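Local coordinates for glutaredoxin (Populus tremula x Populus tremuloides, PDB 2E7P), which probably reduces low-molecular-weight and protein disulfides with glutathione, and in its holo form binds a glutathione-ligated [2Fe-2S] cluster, at residues 24-29 / 35-40. Sequence-based numbering, arbitrary orientation.
Sequences VFSKTY and RVKQLL. With GSH (glutathione), chain H.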
loop_
_atom_site.group_PDB
_atom_site.type_symbol
_atom_site.label_atom_id
_atom_site.label_comp_id
_atom_site.label_asym_id
_atom_site.label_seq_id
_atom_site.Cartn_x
_atom_site.Cartn_y
_atom_site.Cartn_z
ATOM N N VAL C 24 -14.888 -2.410 -4.019
ATOM C CA VAL C 24 -13.612 -2.465 -3.293
ATOM C C VAL C 24 -13.356 -1.118 -2.616
ATOM O O VAL C 24 -13.044 -0.151 -3.273
ATOM C CB VAL C 24 -12.428 -2.809 -4.240
ATOM C CG1 VAL C 24 -11.127 -2.887 -3.469
ATOM C CG2 VAL C 24 -12.659 -4.163 -4.939
ATOM N N PHE C 25 -13.477 -1.062 -1.299
ATOM C CA PHE C 25 -12.921 0.070 -0.535
ATOM C C PHE C 25 -11.390 -0.041 -0.461
ATOM O O PHE C 25 -10.844 -1.070 -0.108
ATOM C CB PHE C 25 -13.570 0.187 0.860
ATOM C CG PHE C 25 -15.068 0.409 0.816
ATOM C CD1 PHE C 25 -15.601 1.690 0.769
ATOM C CD2 PHE C 25 -15.936 -0.669 0.851
ATOM C CE1 PHE C 25 -16.972 1.902 0.774
ATOM C CE2 PHE C 25 -17.312 -0.474 0.818
ATOM C CZ PHE C 25 -17.826 0.824 0.785
ATOM N N SER C 26 -10.717 1.048 -0.814
ATOM C CA SER C 26 -9.321 1.034 -1.197
ATOM C C SER C 26 -8.629 2.349 -0.771
ATOM O O SER C 26 -9.282 3.291 -0.344
ATOM C CB SER C 26 -9.259 0.847 -2.727
ATOM O OG SER C 26 -7.949 0.917 -3.226
ATOM N N LYS C 27 -7.300 2.359 -0.821
ATOM C CA LYS C 27 -6.487 3.558 -0.713
ATOM C C LYS C 27 -5.574 3.500 -1.942
ATOM O O LYS C 27 -5.124 2.411 -2.349
ATOM C CB LYS C 27 -5.628 3.564 0.562
ATOM C CG LYS C 27 -6.366 3.689 1.918
ATOM C CD LYS C 27 -6.734 5.095 2.270
ATOM C CE LYS C 27 -7.621 5.117 3.521
ATOM N NZ LYS C 27 -6.855 5.273 4.815
ATOM N N THR C 28 -5.316 4.670 -2.543
ATOM C CA THR C 28 -4.630 4.745 -3.837
ATOM C C THR C 28 -3.177 4.301 -3.703
ATOM O O THR C 28 -2.587 3.795 -4.641
ATOM C CB THR C 28 -4.628 6.176 -4.391
ATOM O OG1 THR C 28 -4.047 7.051 -3.409
ATOM C CG2 THR C 28 -6.064 6.639 -4.746
ATOM N N TYR C 29 -2.613 4.483 -2.518
ATOM C CA TYR C 29 -1.218 4.152 -2.282
ATOM C C TYR C 29 -0.942 2.676 -1.923
ATOM O O TYR C 29 0.230 2.294 -1.794
ATOM C CB TYR C 29 -0.650 5.085 -1.198
ATOM C CG TYR C 29 -1.407 5.025 0.106
ATOM C CD1 TYR C 29 -1.228 3.942 0.992
ATOM C CD2 TYR C 29 -2.313 6.034 0.452
ATOM C CE1 TYR C 29 -1.926 3.873 2.177
ATOM C CE2 TYR C 29 -3.027 5.984 1.656
ATOM C CZ TYR C 29 -2.824 4.897 2.501
ATOM O OH TYR C 29 -3.523 4.849 3.665
ATOM N N ARG C 35 -3.258 -5.555 -5.465
ATOM C CA ARG C 35 -3.296 -7.023 -5.608
ATOM C C ARG C 35 -4.760 -7.532 -5.744
ATOM O O ARG C 35 -5.079 -8.373 -6.593
ATOM C CB ARG C 35 -2.575 -7.676 -4.406
ATOM C CG ARG C 35 -2.502 -9.256 -4.412
ATOM C CD ARG C 35 -1.771 -9.834 -5.628
ATOM N NE ARG C 35 -1.741 -11.294 -5.559
ATOM C CZ ARG C 35 -1.922 -12.118 -6.594
ATOM N NH1 ARG C 35 -2.139 -11.630 -7.813
ATOM N NH2 ARG C 35 -1.897 -13.447 -6.401
ATOM N N VAL C 36 -5.657 -7.004 -4.929
ATOM C CA VAL C 36 -7.073 -7.321 -5.116
ATOM C C VAL C 36 -7.591 -6.924 -6.498
ATOM O O VAL C 36 -8.273 -7.697 -7.165
ATOM C CB VAL C 36 -7.922 -6.684 -4.004
ATOM C CG1 VAL C 36 -9.420 -6.653 -4.386
ATOM C CG2 VAL C 36 -7.693 -7.473 -2.717
ATOM N N LYS C 37 -7.242 -5.730 -6.944
ATOM C CA LYS C 37 -7.621 -5.254 -8.269
ATOM C C LYS C 37 -7.079 -6.180 -9.357
ATOM O O LYS C 37 -7.782 -6.467 -10.332
ATOM C CB LYS C 37 -7.079 -3.818 -8.454
ATOM C CG LYS C 37 -7.875 -2.775 -7.656
ATOM C CD LYS C 37 -7.067 -1.523 -7.525
ATOM C CE LYS C 37 -7.680 -0.558 -6.484
ATOM N NZ LYS C 37 -7.016 0.756 -6.571
ATOM N N GLN C 38 -5.815 -6.582 -9.208
ATOM C CA GLN C 38 -5.171 -7.540 -10.115
ATOM C C GLN C 38 -5.963 -8.856 -10.202
ATOM O O GLN C 38 -6.255 -9.342 -11.278
ATOM C CB GLN C 38 -3.737 -7.840 -9.648
ATOM C CG GLN C 38 -2.951 -8.755 -10.645
ATOM C CD GLN C 38 -1.523 -8.975 -10.213
ATOM O OE1 GLN C 38 -1.243 -9.120 -9.027
ATOM N NE2 GLN C 38 -0.603 -9.025 -11.183
ATOM N N LEU C 39 -6.300 -9.418 -9.048
ATOM C CA LEU C 39 -7.085 -10.657 -8.979
ATOM C C LEU C 39 -8.474 -10.512 -9.560
ATOM O O LEU C 39 -8.940 -11.400 -10.246
ATOM C CB LEU C 39 -7.160 -11.150 -7.516
ATOM C CG LEU C 39 -5.785 -11.674 -7.082
ATOM C CD1 LEU C 39 -5.666 -11.852 -5.554
ATOM C CD2 LEU C 39 -5.446 -12.992 -7.911
ATOM N N LEU C 40 -9.142 -9.394 -9.316
ATOM C CA LEU C 40 -10.448 -9.154 -9.989
ATOM C C LEU C 40 -10.328 -9.011 -11.509
ATOM O O LEU C 40 -11.074 -9.632 -12.265
ATOM C CB LEU C 40 -11.209 -7.966 -9.370
ATOM C CG LEU C 40 -11.594 -8.212 -7.906
ATOM C CD1 LEU C 40 -12.030 -6.878 -7.250
ATOM C CD2 LEU C 40 -12.711 -9.281 -7.806
HETATM N N1 GSH H . -4.858 -8.679 6.377
HETATM C CA1 GSH H . -5.336 -7.463 5.713
HETATM C C1 GSH H . -5.766 -7.834 4.323
HETATM O O11 GSH H . -6.463 -7.061 3.604
HETATM O O12 GSH H . -5.414 -8.969 3.930
HETATM C CB1 GSH H . -4.239 -6.387 5.756
HETATM C CG1 GSH H . -4.705 -5.020 5.205
HETATM C CD1 GSH H . -3.802 -3.898 5.644
HETATM O OE1 GSH H . -2.877 -4.081 6.422
HETATM N N2 GSH H . -4.117 -2.686 5.204
HETATM C CA2 GSH H . -3.338 -1.505 5.596
HETATM C C2 GSH H . -4.315 -0.447 6.062
HETATM O O2 GSH H . -5.505 -0.426 5.688
HETATM C CB2 GSH H . -2.510 -0.990 4.374
HETATM S SG2 GSH H . -1.253 -1.924 3.403
HETATM N N3 GSH H . -3.875 0.492 6.905
HETATM C CA3 GSH H . -4.732 1.549 7.362
HETATM C C3 GSH H . -5.026 2.456 6.172
HETATM O O31 GSH H . -4.217 2.579 5.220
HETATM O O32 GSH H . -6.093 3.084 6.186
HETATM O O HOH W 1 -4.815 0.897 -4.765
#
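Val-24 on strand 22-26 packs against Val-36 and Leu-40 of helix 31-42, a small, buried strand-to-helix contact within the beta-alpha-beta unit of the thioredoxin fold. The segment axes run nearly antiparallel, at 153°, as expected where the helix leads back toward strand 48-51. Beta-branched Val-24 suits the strand: with chi1 -179° CG1 is anti to the backbone N, which leaves CG2 to meet Leu-40 CD1, a methyl of leucine's branched tip, tip to tip at 3.6 Å and to pass Val-36 CG1 at 4.1 Å. Toward the C-terminal end of the strand the contact turns polar. Lys-37, long, unbranched and extended beyond CG, reaches from the helix across to Ser-26, where NZ gives OG a weak hydrogen bond of 3.5 Å. The stronger partner of both is Glu-51 on strand 48-51, which forms a salt bridge with the lysine and bonds the hydroxyl of the small serine. A water 2.9 Å from Lys-37 NZ links it to the carbonyl O of Lys-27.

Beyond the strand, glutathione's glycyl carboxylate receives hydrogen bonds from Lys-27 NZ, whose positive charge suits it, to O32 at 2.7 Å and from Tyr-29 OH to O31 at 2.8 Å; Gln-62 also bonds the ligand. A methionine in place of Lys-27 would probably leave O32 without its cationic donor, while the Tyr-29 bond could remain. Apolar side chains thus meet at one end of the contact and polar groups at the other, while the two lysines serve separate carboxylates, one of the protein's own and one of the ligand.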